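Local coordinates for putative histidine protein kinase (Rhodobacter sphaeroides, PDB 3KYJ), which probably relays signals from chemoreceptors to the flagellar motors by autophosphorylation and phosphate transfer, this piece being its phosphotransfer (Hpt) domain, at residues E11-Y16 and L61-V66; E67-L72 and A123-L128; D25-S30 and G45-A50; D88-E93 and R129-R134. All coordinates share one frame; numbering follows the deposited sequence. Where two conformers were deposited one is given.

The four contacts involve all five helices of this all-helical phosphotransfer domain. Contact 3 joins helices 10-35 and 40-60 and is nested inside the chain loop closed by contact 1, which brings the start of helix 10-35 to the turn leading into helix 64-82. Contact 2 begins on the next residues of that helix, packing it against helix 122-135; contact 4 fastens the latter to the start of helix 89-112. Contacts 2 and 4 alternate along the chain, have centres 11 Å apart and touch through L72, which meets R129 and I132. Contacts 1 and 4, with centres 28 Å apart, lie on opposite sides of the chain's centre, so the set is spread from one end of the domain to the other.

Contact 1: E11-Y16 and L61-V66; sequences EIWALY and LGLSVV
Y16 and L61 make the nearest backbone approach, CA to CA 8.5 Å, where an early turn of helix 10-35 faces the linker between helices 40-60 and 64-82. L61 carries most of the contact, a place suited to a branched leucine because its two methyls go to different partners. Its CD1 lies over one face of W13 in a CH-pi contact, 3.7 Å from the centroid of the six-membered ring and 8° off the normal. The same methyl reaches Y16 CB at 3.7 Å, while the other branch, CD2, slides past I12 CD1 at 4.0 Å. Y16, with CG anti to the backbone N (chi1 169°), extends its phenol past L61 to L63, whose CD1 is 3.5 Å from Y16 CZ; the hydroxyl beyond is hydrogen-bonded to T109 of helix 89-112. Trading W13 for an alanine would probably leave L61 CD1 without the aromatic face it rests on and open a gap beside L63. G62 takes a positive phi, easy for glycine, as the C-prime residue of the Schellman motif that ends helix 40-60; the turn into helix 64-82 packs its leucines on aromatic residues of helix 10-35, at one end of the Hpt helical bundle.

Contact 2: E67-L72 and A123-L128; sequences ESRAHL and ALMDQL
M125 fills the space between R69 and L72 where helices 64-82 and 122-135 run side by side, their local axes 10.3 Å apart at closest and 25° from parallel. Its CB points toward the neighbouring helix, and a first torsion that sets CG anti to the carbonyl carbon (chi1 -67°) carries the chain against one face of the arginine. CG lies over the centre of the R69 guanidinium, 3.5 Å from R69 CZ. The chain then bends, and SD comes 3.6 Å from R69 CD and equally near its CG, the two side chains crossing at about a right angle. After a second bend the terminal CE meets L72 CD1 at 3.5 Å, in one of two deposited leucine conformers and so less certainly, and nears S68 O at 3.9 Å. One turn further on, L128 CD1 packs on L72 CB at 3.9 Å. A flexible, unbranched methionine suits a site shared by a flat cation and a leucine. The polar rim of the guanidinium is engaged elsewhere: R69 NH1 donates to S68 OG over 3.0 Å, NE donates to S121 OG and NH2 makes a weak bond to G118 O. Thus the arginine spends its N-H groups on S68 and the loop before helix 122-135 and offers its face to M125, and the two segments meet by apolar contact without a hydrogen bond.

Contact 3: D25-S30 and G45-A50; sequences DAMEAS and GPLFRA
M27 and L47 stand at the closest point of an antiparallel helical hairpin, made by helices 10-35 and 40-60 and the short connection between them. Their CA atoms are only 5.2 Å apart, and the local axes come within 8.3 Å at an angle of 152°. Such proximity depends on small residues at the interface. The methyl of A50 is set against the other helix, 4.0 Å from A26 CB and 3.8 Å from the backbone N of M27; alanine's single methyl suits so close a main-chain approach. S30 likewise brings little bulk: its CB lies 4.1 Å from L47 CB, and its OG is 3.7 Å from P46 CB. P46 has no N-H to donate, which fits a kink where neither its N nor that of G45 bonds to the preceding turn. The larger side chains work to one side of the close approach. M27 has CG anti to the backbone N (chi1 177°) and runs extended, its CG 3.7 Å from L47 CD1 as the two chains cross obliquely. They lead inward: M27 continues to V51 and to S99 of helix 89-112, and L47 to I77 of helix 64-82 and L95. H52, the predicted phosphorylation site, follows soon after A50. Tight small-residue contacts with larger apolar groups turned to the core characterise this hairpin, half of the four-helix bundle known from Hpt domains.

Contact 4: D88-E93 and R129-R134; sequences DGEIVE and RSKIAR
D88 faces K131 from the N-cap of helix 89-112, the first member of a salt-bridge network that joins this helix start to helix 122-135, running nearly antiparallel at 155°. Aspartate suits the cap, for its two oxygens divide the labour: OD1 accepts from I91 N at 2.8 Å, and more weakly from E90 N, while OD2 uses its syn lone pair for K131 NZ, also at 2.8 Å. Next, E90 stretches an extended chain across the gap and takes two cations. Its OE1 receives K131 NZ at 3.0 Å from above the carboxylate plane and, from the same face, R134 NH1 at 2.9 Å in an almost straight bond of 177°. Its OE2 takes R134 NH2 at 2.9 Å, completing an end-on grip in which carboxylate and guanidinium planes are 34° apart. I91 CG1 presses on K131 CE at a tight 3.5 Å, and the I91 side chain also packs on L76 and V80 of helix 64-82. The lysine ammonium, held by two carboxylates, is thereby likely to stay charged. With R134 cut back to an alanine, E90 would probably lose both guanidinium bonds, keep K131 at OE1 and be freer to turn. S130, one turn before R134, holds the adjacent NE/NH2 edge of the guanidinium, its OG lying in that plane and accepting from NH2 and, at 3.1 Å, from NE.

Contact 1: E11-Y16 and L61-V66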
loop_
_atom_site.group_PDB
_atom_site.type_symbol
_atom_site.label_atom_id
_atom_site.label_comp_id
_atom_site.label_asym_id
_atom_site.label_seq_id
_atom_site.Cartn_x
_atom_site.Cartn_y
_atom_site.Cartn_z
ATOM N N GLU A 11 6.037 -17.509 3.805
ATOM C CA GLU A 11 6.176 -16.692 2.612
ATOM C C GLU A 11 5.890 -15.209 2.873
ATOM O O GLU A 11 6.603 -14.355 2.388
ATOM C CB GLU A 11 5.273 -17.221 1.485
ATOM C CG GLU A 11 5.472 -16.475 0.176
ATOM C CD GLU A 11 4.528 -16.916 -0.949
ATOM O OE1 GLU A 11 3.711 -17.844 -0.763
ATOM O OE2 GLU A 11 4.606 -16.311 -2.035
ATOM N N ILE A 12 4.871 -14.894 3.658
ATOM C CA ILE A 12 4.548 -13.492 3.863
ATOM C C ILE A 12 5.593 -12.814 4.743
ATOM O O ILE A 12 5.924 -11.659 4.513
ATOM C CB ILE A 12 3.103 -13.289 4.380
ATOM C CG1 ILE A 12 2.719 -11.810 4.272
ATOM C CG2 ILE A 12 2.935 -13.789 5.806
ATOM C CD1 ILE A 12 1.221 -11.548 4.362
ATOM N N TRP A 13 6.156 -13.531 5.713
ATOM C CA TRP A 13 7.220 -12.941 6.517
ATOM C C TRP A 13 8.501 -12.724 5.696
ATOM O O TRP A 13 9.192 -11.729 5.881
ATOM C CB TRP A 13 7.476 -13.755 7.804
ATOM C CG TRP A 13 6.445 -13.453 8.829
ATOM C CD1 TRP A 13 5.369 -14.217 9.172
ATOM C CD2 TRP A 13 6.346 -12.256 9.600
ATOM N NE1 TRP A 13 4.622 -13.577 10.126
ATOM C CE2 TRP A 13 5.197 -12.364 10.393
ATOM C CE3 TRP A 13 7.118 -11.091 9.686
ATOM C CZ2 TRP A 13 4.812 -11.365 11.290
ATOM C CZ3 TRP A 13 6.739 -10.109 10.592
ATOM C CH2 TRP A 13 5.586 -10.254 11.374
ATOM N N ALA A 14 8.801 -13.645 4.781
ATOM C CA ALA A 14 9.935 -13.479 3.879
ATOM C C ALA A 14 9.739 -12.244 3.002
ATOM O O ALA A 14 10.651 -11.453 2.808
ATOM C CB ALA A 14 10.116 -14.703 3.018
ATOM N N LEU A 15 8.526 -12.080 2.486
ATOM C CA LEU A 15 8.218 -10.938 1.640
ATOM C C LEU A 15 8.258 -9.631 2.432
ATOM O O LEU A 15 8.713 -8.612 1.935
ATOM C CB LEU A 15 6.859 -11.140 0.984
ATOM C CG LEU A 15 6.431 -10.022 0.058
ATOM C CD1 LEU A 15 7.440 -9.924 -1.092
ATOM C CD2 LEU A 15 5.024 -10.309 -0.471
ATOM N N TYR A 16 7.791 -9.656 3.668
ATOM C CA TYR A 16 7.875 -8.465 4.511
ATOM C C TYR A 16 9.320 -7.993 4.640
ATOM O O TYR A 16 9.621 -6.810 4.527
ATOM C CB TYR A 16 7.273 -8.785 5.875
ATOM C CG TYR A 16 7.496 -7.763 6.949
ATOM C CD1 TYR A 16 6.767 -6.572 6.980
ATOM C CD2 TYR A 16 8.401 -8.020 7.981
ATOM C CE1 TYR A 16 6.963 -5.647 8.003
ATOM C CE2 TYR A 16 8.614 -7.103 8.978
ATOM C CZ TYR A 16 7.890 -5.938 8.993
ATOM O OH TYR A 16 8.101 -5.059 10.028
ATOM N N LEU A 61 0.511 -6.872 8.329
ATOM C CA LEU A 61 0.878 -7.835 9.359
ATOM C C LEU A 61 0.457 -7.399 10.766
ATOM O O LEU A 61 0.794 -8.085 11.728
ATOM C CB LEU A 61 2.380 -8.152 9.297
ATOM C CG LEU A 61 2.769 -8.979 8.049
ATOM C CD1 LEU A 61 4.257 -9.195 7.891
ATOM C CD2 LEU A 61 2.042 -10.333 8.117
ATOM N N GLY A 62 -0.279 -6.293 10.880
ATOM C CA GLY A 62 -0.797 -5.820 12.149
ATOM C C GLY A 62 0.260 -5.271 13.085
ATOM O O GLY A 62 0.074 -5.289 14.305
ATOM N N LEU A 63 1.356 -4.758 12.535
ATOM C CA LEU A 63 2.484 -4.289 13.347
ATOM C C LEU A 63 2.266 -2.808 13.621
ATOM O O LEU A 63 2.934 -1.952 13.060
ATOM C CB LEU A 63 3.811 -4.577 12.640
ATOM C CG LEU A 63 3.981 -6.010 12.139
ATOM C CD1 LEU A 63 5.284 -6.194 11.362
ATOM C CD2 LEU A 63 3.899 -6.985 13.310
ATOM N N SER A 64 1.338 -2.524 14.529
ATOM C CA SER A 64 0.854 -1.161 14.742
ATOM C C SER A 64 1.925 -0.198 15.283
ATOM O O SER A 64 1.883 0.991 14.959
ATOM C CB SER A 64 -0.372 -1.155 15.676
ATOM O OG SER A 64 -1.495 -1.852 15.124
ATOM N N VAL A 65 2.886 -0.685 16.062
ATOM C CA VAL A 65 3.921 0.215 16.574
ATOM C C VAL A 65 4.824 0.582 15.397
ATOM O O VAL A 65 5.090 1.748 15.170
ATOM C CB VAL A 65 4.723 -0.391 17.745
ATOM C CG1 VAL A 65 5.959 0.499 18.092
ATOM C CG2 VAL A 65 3.822 -0.533 18.985
ATOM N N VAL A 66 5.265 -0.406 14.627
ATOM C CA VAL A 66 6.072 -0.099 13.424
ATOM C C VAL A 66 5.314 0.877 12.494
ATOM O O VAL A 66 5.858 1.896 12.047
ATOM C CB VAL A 66 6.480 -1.370 12.636
ATOM C CG1 VAL A 66 7.171 -0.976 11.339
ATOM C CG2 VAL A 66 7.401 -2.269 13.416
#

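Contact 2: E67-L72 and A123-L128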
loop_
_atom_site.group_PDB
_atom_site.type_symbol
_atom_site.label_atom_id
_atom_site.label_comp_id
_atom_site.label_asym_id
_atom_site.label_seq_id
_atom_site.Cartn_x
_atom_site.Cartn_y
_atom_site.Cartn_z
ATOM N N GLU A 67 4.048 0.566 12.244
ATOM C CA GLU A 67 3.194 1.372 11.395
ATOM C C GLU A 67 3.163 2.821 11.865
ATOM O O GLU A 67 3.250 3.732 11.063
ATOM C CB GLU A 67 1.791 0.783 11.358
ATOM C CG GLU A 67 0.837 1.505 10.420
ATOM C CD GLU A 67 -0.572 0.974 10.476
ATOM O OE1 GLU A 67 -0.818 -0.043 11.141
ATOM O OE2 GLU A 67 -1.450 1.590 9.871
ATOM N N SER A 68 3.053 3.033 13.174
ATOM C CA SER A 68 2.898 4.398 13.691
ATOM C C SER A 68 4.150 5.255 13.455
ATOM O O SER A 68 4.037 6.469 13.280
ATOM C CB SER A 68 2.560 4.363 15.191
ATOM O OG SER A 68 3.625 3.857 15.992
ATOM N N ARG A 69 5.327 4.640 13.448
ATOM C CA ARG A 69 6.560 5.402 13.165
ATOM C C ARG A 69 6.601 5.787 11.680
ATOM O O ARG A 69 6.907 6.928 11.322
ATOM C CB ARG A 69 7.812 4.615 13.525
ATOM C CG ARG A 69 8.239 4.709 15.008
ATOM C CD ARG A 69 7.172 4.172 15.934
ATOM N NE ARG A 69 7.630 4.154 17.317
ATOM C CZ ARG A 69 6.818 4.227 18.374
ATOM N NH1 ARG A 69 5.516 4.440 18.248
ATOM N NH2 ARG A 69 7.353 4.170 19.582
ATOM N N ALA A 70 6.292 4.831 10.805
ATOM C CA ALA A 70 6.251 5.115 9.376
ATOM C C ALA A 70 5.174 6.157 9.072
ATOM O O ALA A 70 5.365 7.045 8.222
ATOM C CB ALA A 70 6.012 3.824 8.583
ATOM N N HIS A 71 4.044 6.088 9.778
ATOM C CA HIS A 71 2.955 7.009 9.529
ATOM C C HIS A 71 3.373 8.441 9.833
ATOM O O HIS A 71 3.056 9.360 9.085
ATOM C CB HIS A 71 1.682 6.615 10.302
ATOM C CG HIS A 71 0.497 7.441 9.927
ATOM N ND1 HIS A 71 -0.156 8.261 10.819
ATOM C CD2 HIS A 71 -0.083 7.660 8.722
ATOM C CE1 HIS A 71 -1.130 8.900 10.193
ATOM N NE2 HIS A 71 -1.115 8.542 8.922
ATOM N N LEU A 72 4.051 8.654 10.952
ATOM C CA LEU A 72 4.445 10.017 11.269
ATOM C C LEU A 72 5.483 10.531 10.276
ATOM O O LEU A 72 5.457 11.714 9.917
ATOM C CB LEU A 72 4.966 10.147 12.692
ATOM C CG LEU A 72 3.910 10.300 13.780
ATOM C CD1 LEU A 72 4.549 10.977 14.990
ATOM C CD2 LEU A 72 2.679 11.081 13.358
ATOM N N ALA A 123 12.045 8.459 21.245
ATOM C CA ALA A 123 12.765 9.702 20.935
ATOM C C ALA A 123 12.501 10.155 19.499
ATOM O O ALA A 123 12.266 11.332 19.236
ATOM C CB ALA A 123 14.259 9.520 21.163
ATOM N N LEU A 124 12.519 9.203 18.578
ATOM C CA LEU A 124 12.230 9.513 17.192
ATOM C C LEU A 124 10.832 10.087 17.090
ATOM O O LEU A 124 10.605 11.054 16.359
ATOM C CB LEU A 124 12.347 8.259 16.333
ATOM C CG LEU A 124 11.778 8.413 14.915
ATOM C CD1 LEU A 124 12.561 9.451 14.097
ATOM C CD2 LEU A 124 11.771 7.066 14.206
ATOM N N MET A 125 9.873 9.488 17.799
ATOM C CA MET A 125 8.513 9.971 17.719
ATOM C C MET A 125 8.447 11.424 18.210
ATOM O O MET A 125 7.794 12.260 17.618
ATOM C CB MET A 125 7.552 9.061 18.498
ATOM C CG MET A 125 7.390 7.650 17.877
ATOM S SD MET A 125 6.606 7.709 16.258
ATOM C CE MET A 125 4.891 7.931 16.745
ATOM N N ASP A 126 9.106 11.713 19.325
ATOM C CA ASP A 126 9.109 13.088 19.809
ATOM C C ASP A 126 9.688 14.063 18.779
ATOM O O ASP A 126 9.157 15.159 18.596
ATOM C CB ASP A 126 9.907 13.200 21.113
ATOM C CG ASP A 126 9.134 12.738 22.338
ATOM O OD1 ASP A 126 7.894 12.539 22.268
ATOM O OD2 ASP A 126 9.779 12.609 23.401
ATOM N N GLN A 127 10.758 13.653 18.097
ATOM C CA GLN A 127 11.417 14.530 17.115
ATOM C C GLN A 127 10.505 14.772 15.930
ATOM O O GLN A 127 10.380 15.876 15.433
ATOM C CB GLN A 127 12.731 13.912 16.646
ATOM C CG GLN A 127 13.821 13.895 17.704
ATOM C CD GLN A 127 15.078 13.186 17.246
ATOM O OE1 GLN A 127 15.401 13.178 16.059
ATOM N NE2 GLN A 127 15.796 12.585 18.188
ATOM N N LEU A 128 9.858 13.719 15.463
ATOM C CA LEU A 128 8.919 13.885 14.370
ATOM C C LEU A 128 7.775 14.807 14.782
ATOM O O LEU A 128 7.421 15.725 14.040
ATOM C CB LEU A 128 8.380 12.536 13.908
ATOM C CG LEU A 128 9.365 11.650 13.153
ATOM C CD1 LEU A 128 8.884 10.218 13.183
ATOM C CD2 LEU A 128 9.556 12.086 11.680
#

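Contact 3: D25-S30 and G45-A50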
loop_
_atom_site.group_PDB
_atom_site.type_symbol
_atom_site.label_atom_id
_atom_site.label_comp_id
_atom_site.label_asym_id
_atom_site.label_seq_id
_atom_site.Cartn_x
_atom_site.Cartn_y
_atom_site.Cartn_z
ATOM N N ASP A 25 15.729 0.923 1.399
ATOM C CA ASP A 25 16.850 1.295 0.529
ATOM C C ASP A 25 16.474 2.539 -0.286
ATOM O O ASP A 25 17.298 3.428 -0.479
ATOM C CB ASP A 25 17.230 0.157 -0.421
ATOM C CG ASP A 25 18.034 -0.957 0.261
ATOM O OD1 ASP A 25 18.508 -0.773 1.407
ATOM O OD2 ASP A 25 18.190 -2.018 -0.373
ATOM N N ALA A 26 15.238 2.575 -0.781
ATOM C CA ALA A 26 14.777 3.711 -1.589
ATOM C C ALA A 26 14.636 4.967 -0.716
ATOM O O ALA A 26 14.969 6.065 -1.139
ATOM C CB ALA A 26 13.452 3.373 -2.278
ATOM N N MET A 27 14.144 4.792 0.513
ATOM C CA MET A 27 14.026 5.895 1.449
ATOM C C MET A 27 15.401 6.505 1.736
ATOM O O MET A 27 15.608 7.723 1.590
ATOM C CB MET A 27 13.368 5.412 2.746
ATOM C CG MET A 27 13.267 6.480 3.811
ATOM S SD MET A 27 12.601 5.779 5.350
ATOM C CE MET A 27 12.305 7.272 6.265
ATOM N N GLU A 28 16.357 5.651 2.084
ATOM C CA GLU A 28 17.706 6.116 2.343
ATOM C C GLU A 28 18.355 6.741 1.110
ATOM O O GLU A 28 19.015 7.768 1.217
ATOM C CB GLU A 28 18.582 4.984 2.880
ATOM C CG GLU A 28 19.907 5.517 3.402
ATOM C CD GLU A 28 20.905 4.448 3.795
ATOM O OE1 GLU A 28 20.838 3.324 3.257
ATOM O OE2 GLU A 28 21.784 4.761 4.625
ATOM N N ALA A 29 18.180 6.148 -0.067
ATOM C CA ALA A 29 18.801 6.719 -1.272
ATOM C C ALA A 29 18.308 8.140 -1.547
ATOM O O ALA A 29 19.103 9.029 -1.902
ATOM C CB ALA A 29 18.549 5.840 -2.482
ATOM N N SER A 30 16.997 8.360 -1.410
ATOM C CA SER A 30 16.450 9.694 -1.659
ATOM C C SER A 30 16.996 10.710 -0.642
ATOM O O SER A 30 17.322 11.851 -1.002
ATOM C CB SER A 30 14.931 9.685 -1.597
ATOM O OG SER A 30 14.392 8.797 -2.566
ATOM N N GLY A 45 8.760 12.627 -4.147
ATOM C CA GLY A 45 7.860 11.576 -4.586
ATOM C C GLY A 45 8.366 10.185 -4.255
ATOM O O GLY A 45 7.665 9.414 -3.605
ATOM N N PRO A 46 9.591 9.855 -4.678
ATOM C CA PRO A 46 10.175 8.556 -4.341
ATOM C C PRO A 46 10.239 8.323 -2.838
ATOM O O PRO A 46 9.992 7.218 -2.376
ATOM C CB PRO A 46 11.571 8.629 -4.965
ATOM C CG PRO A 46 11.403 9.564 -6.167
ATOM C CD PRO A 46 10.360 10.559 -5.732
ATOM N N LEU A 47 10.579 9.359 -2.084
ATOM C CA LEU A 47 10.663 9.251 -0.637
ATOM C C LEU A 47 9.285 8.925 -0.036
ATOM O O LEU A 47 9.151 7.994 0.769
ATOM C CB LEU A 47 11.232 10.560 -0.086
ATOM C CG LEU A 47 11.218 10.681 1.432
ATOM C CD1 LEU A 47 12.062 9.586 2.102
ATOM C CD2 LEU A 47 11.756 12.048 1.821
ATOM N N PHE A 48 8.260 9.657 -0.451
ATOM C CA PHE A 48 6.915 9.410 0.011
ATOM C C PHE A 48 6.489 7.988 -0.315
ATOM O O PHE A 48 5.961 7.277 0.550
ATOM C CB PHE A 48 5.914 10.401 -0.614
ATOM C CG PHE A 48 4.512 10.251 -0.070
ATOM C CD1 PHE A 48 4.074 11.063 0.971
ATOM C CD2 PHE A 48 3.661 9.310 -0.583
ATOM C CE1 PHE A 48 2.805 10.939 1.488
ATOM C CE2 PHE A 48 2.378 9.159 -0.049
ATOM C CZ PHE A 48 1.961 9.984 0.980
ATOM N N ARG A 49 6.696 7.566 -1.560
ATOM C CA ARG A 49 6.256 6.232 -1.959
ATOM C C ARG A 49 6.944 5.130 -1.152
ATOM O O ARG A 49 6.303 4.144 -0.776
ATOM C CB ARG A 49 6.471 6.044 -3.465
ATOM C CG ARG A 49 5.507 6.902 -4.277
ATOM C CD ARG A 49 5.545 6.580 -5.776
ATOM N NE ARG A 49 6.806 6.957 -6.404
ATOM C CZ ARG A 49 7.090 8.155 -6.914
ATOM N NH1 ARG A 49 6.226 9.156 -6.839
ATOM N NH2 ARG A 49 8.268 8.350 -7.472
ATOM N N ALA A 50 8.232 5.306 -0.872
ATOM C CA ALA A 50 8.976 4.305 -0.109
ATOM C C ALA A 50 8.421 4.168 1.312
ATOM O O ALA A 50 8.200 3.058 1.796
ATOM C CB ALA A 50 10.432 4.668 -0.075
#

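Contact 4: D88-E93 and R129-R134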
loop_
_atom_site.group_PDB
_atom_site.type_symbol
_atom_site.label_atom_id
_atom_site.label_comp_id
_atom_site.label_asym_id
_atom_site.label_seq_id
_atom_site.Cartn_x
_atom_site.Cartn_y
_atom_site.Cartn_z
ATOM N N ASP A 88 13.742 21.017 4.338
ATOM C CA ASP A 88 14.943 21.594 4.919
ATOM C C ASP A 88 15.877 20.538 5.497
ATOM O O ASP A 88 15.542 19.344 5.561
ATOM C CB ASP A 88 14.592 22.695 5.943
ATOM C CG ASP A 88 14.015 22.155 7.246
ATOM O OD1 ASP A 88 14.392 21.054 7.692
ATOM O OD2 ASP A 88 13.180 22.876 7.833
ATOM N N GLY A 89 17.050 20.982 5.911
ATOM C CA GLY A 89 18.097 20.093 6.353
ATOM C C GLY A 89 17.675 19.308 7.587
ATOM O O GLY A 89 18.107 18.179 7.769
ATOM N N GLU A 90 16.830 19.911 8.413
ATOM C CA GLU A 90 16.385 19.245 9.622
ATOM C C GLU A 90 15.449 18.077 9.284
ATOM O O GLU A 90 15.521 16.993 9.898
ATOM C CB GLU A 90 15.699 20.212 10.587
ATOM C CG GLU A 90 15.326 19.524 11.902
ATOM C CD GLU A 90 14.745 20.474 12.929
ATOM O OE1 GLU A 90 14.327 21.591 12.561
ATOM O OE2 GLU A 90 14.690 20.085 14.110
ATOM N N ILE A 91 14.535 18.306 8.351
ATOM C CA ILE A 91 13.651 17.222 7.908
ATOM C C ILE A 91 14.482 16.060 7.390
ATOM O O ILE A 91 14.219 14.889 7.728
ATOM C CB ILE A 91 12.637 17.700 6.858
ATOM C CG1 ILE A 91 11.697 18.744 7.466
ATOM C CG2 ILE A 91 11.888 16.513 6.283
ATOM C CD1 ILE A 91 10.530 19.216 6.592
ATOM N N VAL A 92 15.474 16.354 6.556
ATOM C CA VAL A 92 16.292 15.303 5.971
ATOM C C VAL A 92 16.992 14.512 7.072
ATOM O O VAL A 92 17.029 13.290 7.058
ATOM C CB VAL A 92 17.286 15.866 4.927
ATOM C CG1 VAL A 92 18.269 14.797 4.493
ATOM C CG2 VAL A 92 16.512 16.429 3.740
ATOM N N GLU A 93 17.503 15.236 8.062
ATOM C CA GLU A 93 18.207 14.644 9.189
ATOM C C GLU A 93 17.324 13.692 10.016
ATOM O O GLU A 93 17.716 12.563 10.337
ATOM C CB GLU A 93 18.700 15.786 10.090
ATOM C CG GLU A 93 19.297 15.397 11.405
ATOM C CD GLU A 93 19.691 16.622 12.214
ATOM O OE1 GLU A 93 20.261 17.574 11.627
ATOM O OE2 GLU A 93 19.426 16.632 13.435
ATOM N N ARG A 129 7.209 14.602 15.982
ATOM C CA ARG A 129 6.069 15.406 16.381
ATOM C C ARG A 129 6.478 16.876 16.517
ATOM O O ARG A 129 5.706 17.755 16.172
ATOM C CB ARG A 129 5.468 14.912 17.708
ATOM C CG ARG A 129 4.775 13.576 17.608
ATOM C CD ARG A 129 3.921 13.301 18.881
ATOM N NE ARG A 129 3.560 11.881 19.034
ATOM C CZ ARG A 129 2.680 11.254 18.260
ATOM N NH1 ARG A 129 2.066 11.892 17.267
ATOM N NH2 ARG A 129 2.414 9.980 18.464
ATOM N N SER A 130 7.686 17.108 17.030
ATOM C CA SER A 130 8.217 18.460 17.211
ATOM C C SER A 130 8.406 19.164 15.862
ATOM O O SER A 130 7.966 20.292 15.696
ATOM C CB SER A 130 9.568 18.405 17.922
ATOM O OG SER A 130 10.192 19.689 17.880
ATOM N N LYS A 131 9.067 18.501 14.912
ATOM C CA LYS A 131 9.280 19.101 13.599
ATOM C C LYS A 131 7.935 19.340 12.911
ATOM O O LYS A 131 7.711 20.391 12.344
ATOM C CB LYS A 131 10.202 18.255 12.740
ATOM C CG LYS A 131 10.558 18.933 11.412
ATOM C CD LYS A 131 11.150 20.316 11.612
ATOM C CE LYS A 131 11.857 20.756 10.324
ATOM N NZ LYS A 131 12.339 22.167 10.405
ATOM N N ILE A 132 7.025 18.375 12.984
ATOM C CA ILE A 132 5.701 18.559 12.389
ATOM C C ILE A 132 5.000 19.804 12.941
ATOM O O ILE A 132 4.463 20.617 12.184
ATOM C CB ILE A 132 4.839 17.293 12.558
ATOM C CG1 ILE A 132 5.363 16.191 11.634
ATOM C CG2 ILE A 132 3.388 17.578 12.238
ATOM C CD1 ILE A 132 4.761 14.802 11.931
ATOM N N ALA A 133 5.037 19.962 14.258
ATOM C CA ALA A 133 4.410 21.101 14.907
ATOM C C ALA A 133 5.083 22.426 14.520
ATOM O O ALA A 133 4.404 23.420 14.275
ATOM C CB ALA A 133 4.430 20.912 16.417
ATOM N N ARG A 134 6.413 22.432 14.476
ATOM C CA ARG A 134 7.153 23.671 14.242
ATOM C C ARG A 134 7.060 24.145 12.813
ATOM O O ARG A 134 7.084 25.333 12.552
ATOM C CB ARG A 134 8.628 23.506 14.592
ATOM C CG ARG A 134 8.921 23.684 16.059
ATOM C CD ARG A 134 10.393 23.523 16.334
ATOM N NE ARG A 134 10.809 22.142 16.166
ATOM C CZ ARG A 134 11.695 21.711 15.284
ATOM N NH1 ARG A 134 12.286 22.557 14.447
ATOM N NH2 ARG A 134 11.988 20.421 15.238
#